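Local atomic coordinates of proto-oncogene vav (PDB entry 6NEW), a protein that probably acts as a guanine nucleotide exchange factor for Rho-family GTPases such as Rac, through a catalytic RhoGEF domain followed by PH and zinc-binding C1 domains. Residues R391-C395 with P409-H413. Residues are numbered along the deposited sequence; the frame is centred on the assembly and turned at random.
Sequences RCHRC and PCGRH. With ZN (zinc ion), chain C.
Cys-392, Cys-395 and Cys-410 converge on one zinc ion, forming with His-362 ND1 a three-cysteine, one-histidine site of the C1 domain. The first two cysteines belong to a CxxC turn leaving strand 389-392; the third comes from the C-terminal loop, so the metal ties that loop to the turn. The tight part is the cluster round the zinc: Cys-392 SG lies 2.2 Å from the metal and Cys-410 SG 2.3 Å, leaving Cys-392 SG and Cys-410 SG 3.8 Å apart, while Cys-395 CB packs 3.7 Å from Cys-410 SG. Cys-392 reaches the metal with SG anti to its backbone N (chi1 173°), whereas Cys-395 sets SG between its backbone N and carbonyl carbon (chi1 74°), placing Cys-395 SG 2.3 Å from the zinc. Within the turn, the N-H of Cys-395 is nearly straight to Cys-392 SG (N-H...S 172°), but at N to SG 3.7 Å the hydrogen bond is weak. The solvent side is looser: exposed Gly-411 meets the turn through its backbone N, 4.0 Å from Cys-395 CB. Arg-394's extended chain carries its guanidinium away from the zinc, where NH1 hydrogen-bonds to Gly-361 O. Its contact with the loop is aliphatic, Arg-394 CB resting 3.8 Å from Cys-410 SG.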
# COMPACT_ATOMS: atom_id res chain seq x y z
N ARG A 391 -7.70 -12.34 -10.34
CA ARG A 391 -7.81 -13.78 -10.24
C ARG A 391 -8.61 -14.30 -11.40
O ARG A 391 -9.62 -13.70 -11.79
CB ARG A 391 -8.40 -14.22 -8.89
CG ARG A 391 -8.08 -15.66 -8.54
CD ARG A 391 -9.07 -16.21 -7.54
NE ARG A 391 -10.45 -16.12 -8.07
CZ ARG A 391 -11.50 -16.70 -7.50
NH1 ARG A 391 -11.37 -17.42 -6.40
NH2 ARG A 391 -12.70 -16.56 -8.06
N CYS A 392 -8.14 -15.40 -11.98
CA CYS A 392 -8.87 -16.08 -13.05
C CYS A 392 -9.82 -16.99 -12.29
O CYS A 392 -9.36 -17.82 -11.51
CB CYS A 392 -7.94 -16.86 -13.96
SG CYS A 392 -8.81 -17.89 -15.17
N HIS A 393 -11.14 -16.80 -12.42
CA HIS A 393 -12.09 -17.61 -11.64
C HIS A 393 -12.08 -19.12 -12.06
O HIS A 393 -12.38 -19.97 -11.22
CB HIS A 393 -13.51 -17.00 -11.66
CG HIS A 393 -14.27 -17.28 -12.92
ND1 HIS A 393 -13.82 -16.85 -14.15
CD2 HIS A 393 -15.44 -17.95 -13.09
CE1 HIS A 393 -14.71 -17.27 -15.03
NE2 HIS A 393 -15.71 -17.93 -14.44
N ARG A 394 -11.66 -19.42 -13.31
CA ARG A 394 -11.55 -20.78 -13.86
C ARG A 394 -10.40 -21.60 -13.28
O ARG A 394 -10.63 -22.71 -12.80
CB ARG A 394 -11.39 -20.75 -15.38
CG ARG A 394 -12.61 -20.31 -16.11
CD ARG A 394 -12.18 -19.67 -17.40
NE ARG A 394 -13.30 -18.96 -18.01
CZ ARG A 394 -13.24 -18.39 -19.21
NH1 ARG A 394 -12.11 -18.42 -19.91
NH2 ARG A 394 -14.30 -17.78 -19.71
N CYS A 395 -9.15 -21.09 -13.37
CA CYS A 395 -7.97 -21.83 -12.91
C CYS A 395 -7.47 -21.39 -11.55
O CYS A 395 -6.57 -22.03 -11.00
CB CYS A 395 -6.87 -21.77 -13.95
SG CYS A 395 -6.04 -20.17 -14.05
N PRO A 409 -0.93 -20.72 -19.74
CA PRO A 409 -2.32 -20.97 -20.16
C PRO A 409 -3.25 -21.56 -19.12
O PRO A 409 -2.83 -22.26 -18.20
CB PRO A 409 -2.16 -21.91 -21.36
CG PRO A 409 -0.88 -21.50 -21.95
CD PRO A 409 0.01 -21.20 -20.78
N CYS A 410 -4.54 -21.24 -19.26
CA CYS A 410 -5.60 -21.65 -18.37
C CYS A 410 -5.84 -23.16 -18.41
O CYS A 410 -6.08 -23.72 -19.49
CB CYS A 410 -6.87 -20.87 -18.68
SG CYS A 410 -8.09 -20.88 -17.35
N GLY A 411 -5.75 -23.76 -17.24
CA GLY A 411 -5.95 -25.15 -17.00
C GLY A 411 -4.92 -26.08 -17.57
O GLY A 411 -5.27 -27.07 -18.18
N ARG A 412 -3.65 -25.81 -17.35
CA ARG A 412 -2.64 -26.70 -17.91
C ARG A 412 -1.59 -27.26 -16.98
O ARG A 412 -1.57 -26.99 -15.78
CB ARG A 412 -1.96 -26.03 -19.08
CG ARG A 412 -2.38 -26.62 -20.40
CD ARG A 412 -2.39 -25.57 -21.49
NE ARG A 412 -3.60 -25.64 -22.29
CZ ARG A 412 -3.67 -25.28 -23.56
NH1 ARG A 412 -2.60 -24.83 -24.18
NH2 ARG A 412 -4.82 -25.39 -24.20
N HIS A 413 -0.73 -28.08 -17.57
CA HIS A 413 0.38 -28.70 -16.88
C HIS A 413 1.66 -28.27 -17.60
O HIS A 413 2.47 -27.51 -17.07
CB HIS A 413 0.27 -30.22 -16.93
CG HIS A 413 -0.81 -30.78 -16.07
ND1 HIS A 413 -1.09 -32.12 -16.01
CD2 HIS A 413 -1.70 -30.17 -15.24
CE1 HIS A 413 -2.10 -32.33 -15.18
NE2 HIS A 413 -2.49 -31.16 -14.71
ZN ZN C . -7.22 -19.31 -15.87